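Local atomic coordinates of transcriptional regulator, SorC family (Enterococcus faecalis, PDB entry 2O0M), a protein that probably regulates transcription as a SorC-family DNA-binding protein, with a domain thought to bind a sugar effector. Residues V261-K266 with G274-E279. Numbering follows the deposited sequence.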
ATOM      1  N   VAL A 261       1.420  14.603  18.406  1.00 16.64           N
ATOM      2  CA  VAL A 261       2.553  15.156  19.142  1.00 17.28           C
ATOM      3  C   VAL A 261       3.641  14.095  19.332  1.00 18.11           C
ATOM      4  O   VAL A 261       4.821  14.392  19.166  1.00 17.68           O
ATOM      5  CB  VAL A 261       2.119  15.734  20.497  1.00 17.29           C
ATOM      6  CG1 VAL A 261       3.346  16.101  21.343  1.00 17.75           C
ATOM      7  CG2 VAL A 261       1.243  16.951  20.272  1.00 15.61           C
HETATM    8  N   MSE A 262       3.229  12.870  19.661  1.00 19.41           N
HETATM    9  CA  MSE A 262       4.152  11.739  19.844  1.00 20.78           C
HETATM   10  C   MSE A 262       4.918  11.462  18.527  1.00 19.80           C
HETATM   11  O   MSE A 262       6.133  11.274  18.527  1.00 19.09           O
HETATM   12  CB  MSE A 262       3.381  10.500  20.374  1.00 20.73           C
HETATM   13  CG  MSE A 262       4.226   9.354  20.987  1.00 22.43           C
HETATM   14 SE   MSE A 262       3.238   7.923  22.055  1.00 31.78          SE
HETATM   15  CE  MSE A 262       1.457   8.102  21.343  1.00 30.27           C
ATOM     16  N   LEU A 263       4.222  11.475  17.395  1.00 19.30           N
ATOM     17  CA  LEU A 263       4.877  11.203  16.109  1.00 20.15           C
ATOM     18  C   LEU A 263       5.915  12.256  15.730  1.00 20.80           C
ATOM     19  O   LEU A 263       6.969  11.933  15.184  1.00 21.04           O
ATOM     20  CB  LEU A 263       3.835  11.076  14.993  1.00 19.00           C
ATOM     21  CG  LEU A 263       3.030   9.775  15.009  1.00 17.06           C
ATOM     22  CD1 LEU A 263       1.895   9.871  14.024  1.00 14.75           C
ATOM     23  CD2 LEU A 263       3.894   8.552  14.711  1.00 15.38           C
ATOM     24  N   LYS A 264       5.611  13.515  16.022  1.00 22.12           N
ATOM     25  CA  LYS A 264       6.554  14.607  15.811  1.00 23.37           C
ATOM     26  C   LYS A 264       7.831  14.427  16.616  1.00 23.91           C
ATOM     27  O   LYS A 264       8.942  14.588  16.097  1.00 23.65           O
ATOM     28  CB  LYS A 264       5.920  15.921  16.239  1.00 23.68           C
ATOM     29  CG  LYS A 264       5.142  16.595  15.171  1.00 24.90           C
ATOM     30  CD  LYS A 264       4.263  17.641  15.797  1.00 25.85           C
ATOM     31  CE  LYS A 264       2.857  17.191  15.790  1.00 27.91           C
ATOM     32  NZ  LYS A 264       2.345  17.283  14.424  1.00 29.35           N
ATOM     33  N   GLN A 265       7.674  14.110  17.893  1.00 24.54           N
ATOM     34  CA  GLN A 265       8.841  14.025  18.759  1.00 25.32           C
ATOM     35  C   GLN A 265       9.648  12.749  18.543  1.00 24.98           C
ATOM     36  O   GLN A 265      10.839  12.733  18.839  1.00 24.85           O
ATOM     37  CB  GLN A 265       8.487  14.254  20.231  1.00 25.70           C
ATOM     38  CG  GLN A 265       7.571  13.251  20.876  1.00 26.78           C
ATOM     39  CD  GLN A 265       6.765  13.855  22.030  1.00 27.07           C
ATOM     40  OE1 GLN A 265       6.963  15.014  22.425  1.00 31.97           O
ATOM     41  NE2 GLN A 265       5.856  13.069  22.576  1.00 28.62           N
ATOM     42  N   LYS A 266       9.022  11.701  17.997  1.00 24.59           N
ATOM     43  CA  LYS A 266       9.764  10.491  17.599  1.00 24.42           C
ATOM     44  C   LYS A 266      10.293  10.585  16.158  1.00 23.68           C
ATOM     45  O   LYS A 266      10.838   9.617  15.628  1.00 23.47           O
ATOM     46  CB  LYS A 266       8.930   9.218  17.800  1.00 24.89           C
ATOM     47  CG  LYS A 266       8.382   9.054  19.218  1.00 25.63           C
ATOM     48  CD  LYS A 266       8.370   7.614  19.684  1.00 25.84           C
ATOM     49  CE  LYS A 266       7.341   7.382  20.791  1.00 27.48           C
ATOM     50  NZ  LYS A 266       7.778   6.325  21.750  1.00 27.79           N
ATOM     51  N   GLY A 274      -0.190   1.345   8.605  1.00 10.13           N
ATOM     52  CA  GLY A 274      -0.469   1.772   9.973  1.00 10.98           C
ATOM     53  C   GLY A 274       0.715   1.655  10.909  1.00 11.26           C
ATOM     54  O   GLY A 274       0.540   1.677  12.150  1.00 12.99           O
ATOM     55  N   TYR A 275       1.904   1.506  10.326  1.00 10.96           N
ATOM     56  CA  TYR A 275       3.171   1.608  11.055  1.00 11.14           C
ATOM     57  C   TYR A 275       3.871   2.887  10.654  1.00 11.10           C
ATOM     58  O   TYR A 275       3.820   3.280   9.485  1.00 10.40           O
ATOM     59  CB  TYR A 275       4.097   0.429  10.742  1.00 11.52           C
ATOM     60  CG  TYR A 275       3.492  -0.927  11.059  1.00 11.45           C
ATOM     61  CD1 TYR A 275       3.737  -1.566  12.266  1.00 12.84           C
ATOM     62  CD2 TYR A 275       2.658  -1.561  10.146  1.00 11.88           C
ATOM     63  CE1 TYR A 275       3.177  -2.802  12.551  1.00 12.32           C
ATOM     64  CE2 TYR A 275       2.089  -2.788  10.417  1.00 13.31           C
ATOM     65  CZ  TYR A 275       2.353  -3.418  11.612  1.00 12.87           C
ATOM     66  OH  TYR A 275       1.780  -4.650  11.858  1.00 13.22           O
ATOM     67  N   PHE A 276       4.536   3.528  11.618  1.00 11.43           N
ATOM     68  CA  PHE A 276       5.296   4.748  11.352  1.00 12.17           C
ATOM     69  C   PHE A 276       6.782   4.514  11.568  1.00 12.42           C
ATOM     70  O   PHE A 276       7.165   3.904  12.553  1.00 12.97           O
ATOM     71  CB  PHE A 276       4.790   5.883  12.242  1.00 11.35           C
ATOM     72  CG  PHE A 276       3.400   6.312  11.897  1.00 11.42           C
ATOM     73  CD1 PHE A 276       3.193   7.380  11.039  1.00  9.59           C
ATOM     74  CD2 PHE A 276       2.299   5.597  12.357  1.00 11.42           C
ATOM     75  CE1 PHE A 276       1.928   7.760  10.681  1.00 11.17           C
ATOM     76  CE2 PHE A 276       1.013   5.966  11.987  1.00 11.70           C
ATOM     77  CZ  PHE A 276       0.826   7.044  11.155  1.00 11.25           C
ATOM     78  N   PHE A 277       7.598   5.008  10.638  1.00 13.13           N
ATOM     79  CA  PHE A 277       9.038   4.719  10.608  1.00 14.17           C
ATOM     80  C   PHE A 277       9.867   6.002  10.677  1.00 15.09           C
ATOM     81  O   PHE A 277       9.565   6.976   9.999  1.00 14.41           O
ATOM     82  CB  PHE A 277       9.405   3.981   9.319  1.00 13.86           C
ATOM     83  CG  PHE A 277       8.592   2.738   9.075  1.00 12.94           C
ATOM     84  CD1 PHE A 277       9.087   1.480   9.421  1.00 12.08           C
ATOM     85  CD2 PHE A 277       7.333   2.820   8.485  1.00 12.90           C
ATOM     86  CE1 PHE A 277       8.341   0.341   9.187  1.00 13.47           C
ATOM     87  CE2 PHE A 277       6.582   1.682   8.261  1.00 12.26           C
ATOM     88  CZ  PHE A 277       7.085   0.434   8.620  1.00 13.06           C
ATOM     89  N   ASP A 278      10.930   5.996  11.480  1.00 16.81           N
ATOM     90  CA  ASP A 278      11.868   7.113  11.462  1.00 17.93           C
ATOM     91  C   ASP A 278      12.896   6.896  10.349  1.00 19.04           C
ATOM     92  O   ASP A 278      12.824   5.895   9.633  1.00 17.96           O
ATOM     93  CB  ASP A 278      12.510   7.353  12.844  1.00 18.18           C
ATOM     94  CG  ASP A 278      13.413   6.218  13.299  1.00 18.54           C
ATOM     95  OD1 ASP A 278      13.845   5.395  12.472  1.00 18.37           O
ATOM     96  OD2 ASP A 278      13.704   6.160  14.514  1.00 17.88           O
ATOM     97  N   GLU A 279      13.823   7.836  10.177  1.00 20.44           N
ATOM     98  CA  GLU A 279      14.754   7.782   9.036  1.00 21.72           C
ATOM     99  C   GLU A 279      15.706   6.576   9.099  1.00 21.96           C
ATOM    100  O   GLU A 279      16.203   6.112   8.070  1.00 21.52           O
ATOM    101  CB  GLU A 279      15.524   9.103   8.874  1.00 22.24           C
ATOM    102  CG  GLU A 279      16.707   9.302   9.789  1.00 24.16           C
ATOM    103  CD  GLU A 279      17.504  10.551   9.441  1.00 24.46           C
ATOM    104  OE1 GLU A 279      18.381  10.934  10.247  1.00 28.67           O
ATOM    105  OE2 GLU A 279      17.248  11.157   8.373  1.00 27.65           O
TER
HETATM  106  O   HOH W   1      13.004   8.084  16.289  1.00 30.83           O
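K266 O and D278 OD2 are joined by one water, whose oxygen lies 2.7 Å from K266 O and 2.7 Å from D278 OD2 and donates a hydrogen bond to each. It bridges K266, just past the end of helix 257-265, to D278, which follows F277 in the β-hairpin of strands 275-277 and 283-286, at the margin of the Rossmann-like putative sugar-binding domain. An aspartate suits the place because its short side chain offers two acceptors to different donors: with chi1 at 66° the carboxylate stays close to its own main chain, where OD1 accepts from K282 N while OD2 takes the water. No direct hydrogen bond joins 261-266 to 274-279, and beside the water bridge the main contact is apolar. L263 crosses F276 at about a right angle and sets CD1 over one face of its ring, toward the rim. This CH-pi contact, L263 CD1 4.1 Å from the F276 ring centroid and 14° off the normal, suits a branched side chain; the flat, buried phenyl offers both methyls a broad apolar surface. L247 and A250 of helix 246-252 also touch L263, while M255 touches both L263 and F276. The second methyl, L263 CD2, reaches the root of the ring, 3.6 Å from F276 CG.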